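Local structure of mevalonate kinase, putative (Leishmania major, 2HFS) at residues V22-E27 / I291-A296; A251-C256 / A281-T286. The protein probably catalyses the ATP-dependent phosphorylation of (R)-mevalonate to (R)-5-phosphomevalonate, an early step of isoprenoid and sterol biosynthesis. One frame throughout, in Å; residues are numbered along the deposited sequence.

Contact 1: residues V22-E27 / I291-A296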
loop_
_atom_site.group_PDB
_atom_site.type_symbol
_atom_site.label_atom_id
_atom_site.label_comp_id
_atom_site.label_asym_id
_atom_site.label_seq_id
_atom_site.Cartn_x
_atom_site.Cartn_y
_atom_site.Cartn_z
ATOM N N VAL A 22 -1.986 2.747 -1.617
ATOM C CA VAL A 22 -3.238 3.070 -0.925
ATOM C C VAL A 22 -4.405 2.364 -1.628
ATOM O O VAL A 22 -4.376 2.171 -2.830
ATOM C CB VAL A 22 -3.541 4.610 -0.817
ATOM C CG1 VAL A 22 -2.338 5.378 -0.270
ATOM C CG2 VAL A 22 -3.977 5.198 -2.148
ATOM N N ILE A 23 -5.421 1.979 -0.876
ATOM C CA ILE A 23 -6.623 1.456 -1.505
ATOM C C ILE A 23 -7.602 2.597 -1.738
ATOM O O ILE A 23 -8.066 3.243 -0.785
ATOM C CB ILE A 23 -7.242 0.335 -0.662
ATOM C CG1 ILE A 23 -6.237 -0.789 -0.450
ATOM C CG2 ILE A 23 -8.466 -0.213 -1.374
ATOM C CD1 ILE A 23 -6.505 -1.620 0.770
ATOM N N LEU A 24 -7.892 2.871 -3.008
ATOM C CA LEU A 24 -8.817 3.931 -3.353
ATOM C C LEU A 24 -10.255 3.476 -3.191
ATOM O O LEU A 24 -11.073 4.199 -2.624
ATOM C CB LEU A 24 -8.572 4.440 -4.772
ATOM C CG LEU A 24 -7.274 5.217 -4.985
ATOM C CD1 LEU A 24 -7.336 5.820 -6.366
ATOM C CD2 LEU A 24 -7.093 6.300 -3.911
ATOM N N PHE A 25 -10.544 2.274 -3.677
ATOM C CA PHE A 25 -11.869 1.660 -3.531
ATOM C C PHE A 25 -11.819 0.201 -3.154
ATOM O O PHE A 25 -11.001 -0.547 -3.668
ATOM C CB PHE A 25 -12.662 1.757 -4.837
ATOM C CG PHE A 25 -13.053 3.167 -5.207
ATOM C CD1 PHE A 25 -14.299 3.674 -4.825
ATOM C CD2 PHE A 25 -12.190 3.977 -5.927
ATOM C CE1 PHE A 25 -14.668 4.955 -5.145
ATOM C CE2 PHE A 25 -12.565 5.284 -6.263
ATOM C CZ PHE A 25 -13.806 5.775 -5.864
ATOM N N GLY A 26 -12.689 -0.194 -2.229
ATOM C CA GLY A 26 -13.117 -1.575 -2.128
ATOM C C GLY A 26 -12.435 -2.471 -1.107
ATOM O O GLY A 26 -12.564 -3.675 -1.176
ATOM N N GLU A 27 -11.721 -1.881 -0.154
ATOM C CA GLU A 27 -11.297 -2.621 1.034
ATOM C C GLU A 27 -12.496 -3.334 1.673
ATOM O O GLU A 27 -13.614 -2.788 1.730
ATOM C CB GLU A 27 -10.663 -1.715 2.080
ATOM C CG GLU A 27 -11.483 -0.490 2.437
ATOM C CD GLU A 27 -11.171 0.672 1.504
ATOM O OE1 GLU A 27 -10.059 1.249 1.626
ATOM O OE2 GLU A 27 -12.008 0.986 0.624
ATOM N N ILE A 291 -4.842 4.385 8.055
ATOM C CA ILE A 291 -4.783 5.587 7.225
ATOM C C ILE A 291 -6.123 5.938 6.583
ATOM O O ILE A 291 -7.002 5.059 6.390
ATOM C CB ILE A 291 -3.695 5.478 6.082
ATOM C CG1 ILE A 291 -3.899 4.228 5.195
ATOM C CG2 ILE A 291 -2.283 5.531 6.669
ATOM C CD1 ILE A 291 -3.367 4.408 3.745
ATOM N N ALA A 292 -6.246 7.226 6.259
ATOM C CA ALA A 292 -7.283 7.732 5.377
ATOM C C ALA A 292 -6.601 8.376 4.191
ATOM O O ALA A 292 -5.415 8.711 4.253
ATOM C CB ALA A 292 -8.169 8.750 6.087
ATOM N N VAL A 293 -7.364 8.536 3.108
ATOM C CA VAL A 293 -6.862 9.139 1.886
ATOM C C VAL A 293 -7.848 10.204 1.403
ATOM O O VAL A 293 -9.062 9.994 1.447
ATOM C CB VAL A 293 -6.611 8.070 0.788
ATOM C CG1 VAL A 293 -7.891 7.241 0.467
ATOM C CG2 VAL A 293 -6.088 8.717 -0.447
ATOM N N ALA A 294 -7.319 11.353 0.984
ATOM C CA ALA A 294 -8.153 12.423 0.428
ATOM C C ALA A 294 -7.665 12.693 -0.990
ATOM O O ALA A 294 -6.454 12.611 -1.256
ATOM C CB ALA A 294 -8.042 13.680 1.284
ATOM N N LEU A 295 -8.595 13.006 -1.894
ATOM C CA LEU A 295 -8.230 13.418 -3.258
ATOM C C LEU A 295 -8.335 14.933 -3.400
ATOM O O LEU A 295 -9.373 15.515 -3.098
ATOM C CB LEU A 295 -9.121 12.747 -4.299
ATOM C CG LEU A 295 -8.904 13.092 -5.772
ATOM C CD1 LEU A 295 -7.557 12.546 -6.331
ATOM C CD2 LEU A 295 -10.060 12.580 -6.591
ATOM N N ALA A 296 -7.263 15.556 -3.868
ATOM C CA ALA A 296 -7.234 17.010 -4.080
ATOM C C ALA A 296 -7.351 17.298 -5.574
ATOM O O ALA A 296 -6.985 16.460 -6.397
ATOM C CB ALA A 296 -5.934 17.607 -3.522
#
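V293 has both methyls turned to strand 22-25 because its chi1 is 57°. This puts CG2 anti to the backbone N and CG1 between N and the carbonyl carbon. I291 also points toward the first strand, and its chi2 of 152° stretches CD1 out to V22. The contact is apolar, with no hydrogen bond across it. I291 CD1 meets V22 CG1 at 4.3 Å. V293 CG2 lies against two methyls, at 4.4 Å from V22 CG2 and 4.3 Å from L24 CD2. V293 CG1 sits 4.2 Å from the backbone O of I23. V22 is the main partner on its strand and touches both I291 and V293. The axes of the two short strands pass 8.1 Å apart at 58°, so these strands pack face on face and are not paired. S284, on the neighbouring strand 280-284, touches V22, I291 and V293. V22 also rests on L190 and V192 of strand 188-194. A classic beta bulge ends strand 17-25, with L24 and F25 both set opposite I37 of strand 36-52. Here a strand of the mixed sheet lies across a face of the four-stranded antiparallel sheet that holds strand 291-296, within the two-domain fold of a GHMP kinase.

Contact 2: residues A251-C256 / A281-T286; sequences ANHDLC and AKLSGT
One hydrogen bond joins the helix to the strand. L283 N donates to H253 ND1 at 3.1 Å, with an N-H...ND1 angle of 163°. The donor is tilted 22° from the ring plane. The imidazole reaches the strand because CG is anti to the backbone N (chi1 -178°). Its other nitrogen, NE2, is hydrogen-bonded to E267 OE2. With ND1 accepting, this is consistent with a proton on NE2. The ring is thus held at both nitrogens.

A second polar group is the buried amine of K282. Its chain bends at chi3 and chi4, which folds NZ back to the O of the next residue, L283, at 3.0 Å. NZ also meets L24 O and forms a salt bridge with E27 OE2, so three oxygens hold it. Helix 242-258 here covers an edge strand of the antiparallel sheet in the GHMP kinase C-terminal region. The sequence from A281 into the glycine-rich segment at G285 is consistent with the third conserved motif of GHMP kinases.

The rest is van der Waals packing. H253 CB presses on K282 CB at 3.4 Å. N252 lies across the bent lysine, with OD1 3.6 Å from K282 CE. That oxygen also takes a weak hydrogen bond from G26 N. One helical turn on, C256 CB packs against L283 CD2 at 4.0 Å. C256 SG meets the other methyl, L283 CD1, at 4.2 Å.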
loop_
_atom_site.group_PDB
_atom_site.type_symbol
_atom_site.label_atom_id
_atom_site.label_comp_id
_atom_site.label_asym_id
_atom_site.label_seq_id
_atom_site.Cartn_x
_atom_site.Cartn_y
_atom_site.Cartn_z
ATOM N N ALA A 251 -18.854 8.119 -1.095
ATOM C CA ALA A 251 -19.913 7.122 -1.050
ATOM C C ALA A 251 -19.356 5.818 -0.518
ATOM O O ALA A 251 -20.014 5.134 0.267
ATOM C CB ALA A 251 -20.511 6.920 -2.436
ATOM N N ASN A 252 -18.147 5.480 -0.959
ATOM C CA ASN A 252 -17.470 4.281 -0.487
ATOM C C ASN A 252 -17.189 4.345 1.000
ATOM O O ASN A 252 -17.443 3.375 1.709
ATOM C CB ASN A 252 -16.148 4.033 -1.258
ATOM C CG ASN A 252 -15.648 2.565 -1.161
ATOM O OD1 ASN A 252 -14.685 2.205 -1.844
ATOM N ND2 ASN A 252 -16.284 1.731 -0.327
ATOM N N HIS A 253 -16.664 5.468 1.482
ATOM C CA HIS A 253 -16.462 5.636 2.924
ATOM C C HIS A 253 -17.768 5.397 3.675
ATOM O O HIS A 253 -17.814 4.693 4.679
ATOM C CB HIS A 253 -15.959 7.041 3.257
ATOM C CG HIS A 253 -15.688 7.239 4.711
ATOM N ND1 HIS A 253 -14.549 6.760 5.327
ATOM C CD2 HIS A 253 -16.423 7.828 5.685
ATOM C CE1 HIS A 253 -14.583 7.062 6.609
ATOM N NE2 HIS A 253 -15.702 7.723 6.851
ATOM N N ASP A 254 -18.845 5.996 3.174
ATOM C CA ASP A 254 -20.147 5.820 3.796
ATOM C C ASP A 254 -20.473 4.335 3.974
ATOM O O ASP A 254 -20.816 3.909 5.075
ATOM C CB ASP A 254 -21.223 6.536 2.992
ATOM C CG ASP A 254 -22.273 7.165 3.871
ATOM O OD1 ASP A 254 -21.929 7.551 5.015
ATOM O OD2 ASP A 254 -23.446 7.358 3.490
ATOM N N LEU A 255 -20.303 3.539 2.915
ATOM C CA LEU A 255 -20.519 2.077 2.993
ATOM C C LEU A 255 -19.610 1.358 4.015
ATOM O O LEU A 255 -20.028 0.398 4.671
ATOM C CB LEU A 255 -20.365 1.446 1.607
ATOM C CG LEU A 255 -21.540 1.747 0.675
ATOM C CD1 LEU A 255 -21.205 1.329 -0.734
ATOM C CD2 LEU A 255 -22.826 1.066 1.156
ATOM N N CYS A 256 -18.371 1.826 4.125
ATOM C CA CYS A 256 -17.404 1.304 5.109
ATOM C C CYS A 256 -17.848 1.578 6.521
ATOM O O CYS A 256 -17.697 0.734 7.387
ATOM C CB CYS A 256 -16.018 1.902 4.874
ATOM S SG CYS A 256 -15.283 1.230 3.374
ATOM N N ALA A 281 -12.831 11.815 0.314
ATOM C CA ALA A 281 -11.954 11.376 1.393
ATOM C C ALA A 281 -12.585 10.182 2.085
ATOM O O ALA A 281 -13.806 10.124 2.262
ATOM C CB ALA A 281 -11.736 12.497 2.387
ATOM N N LYS A 282 -11.754 9.230 2.488
ATOM C CA LYS A 282 -12.284 7.996 3.048
ATOM C C LYS A 282 -11.173 7.269 3.758
ATOM O O LYS A 282 -9.992 7.492 3.479
ATOM C CB LYS A 282 -12.862 7.094 1.940
ATOM C CG LYS A 282 -11.845 6.734 0.826
ATOM C CD LYS A 282 -12.466 5.834 -0.251
ATOM C CE LYS A 282 -12.668 4.374 0.209
ATOM N NZ LYS A 282 -11.369 3.640 0.299
ATOM N N LEU A 283 -11.552 6.358 4.634
ATOM C CA LEU A 283 -10.579 5.441 5.209
ATOM C C LEU A 283 -9.972 4.614 4.082
ATOM O O LEU A 283 -10.607 4.406 3.056
ATOM C CB LEU A 283 -11.213 4.516 6.240
ATOM C CG LEU A 283 -12.260 3.466 5.882
ATOM C CD1 LEU A 283 -11.712 2.108 5.329
ATOM C CD2 LEU A 283 -13.039 3.218 7.195
ATOM N N SER A 284 -8.750 4.142 4.282
ATOM C CA SER A 284 -8.074 3.341 3.259
ATOM C C SER A 284 -7.512 2.090 3.903
ATOM O O SER A 284 -6.632 2.183 4.753
ATOM C CB SER A 284 -6.937 4.134 2.610
ATOM O OG SER A 284 -6.246 3.324 1.671
ATOM N N GLY A 285 -8.019 0.930 3.500
ATOM C CA GLY A 285 -7.469 -0.332 3.978
ATOM C C GLY A 285 -8.313 -0.925 5.080
ATOM O O GLY A 285 -9.537 -0.927 4.997
ATOM N N THR A 286 -7.646 -1.410 6.125
ATOM C CA THR A 286 -8.304 -2.189 7.184
ATOM C C THR A 286 -9.362 -1.384 7.930
ATOM O O THR A 286 -10.400 -1.918 8.291
ATOM C CB THR A 286 -7.249 -2.744 8.166
ATOM O OG1 THR A 286 -6.427 -3.684 7.477
ATOM C CG2 THR A 286 -7.889 -3.563 9.308
#

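The centres of the two contacts lie about 7 Å apart. Along the chain, both segments of contact 2 fall between the two segments of contact 1. Strands 280-284 and 291-296 are consecutive and pair antiparallel in one sheet. Contact 1 sets strand 17-25 against this sheet, and contact 2 sets helix 242-258 against its edge strand. E27 ties the contacts together: its OE2 makes the salt bridge to K282 NZ at 2.7 Å, and its OE1 probably accepts a hydrogen bond from G285 N at 2.8 Å. The loop just after strand 17-25 is thus joined to K282 and G285. So the first strand of the chain is built into the C-terminal half of the fold.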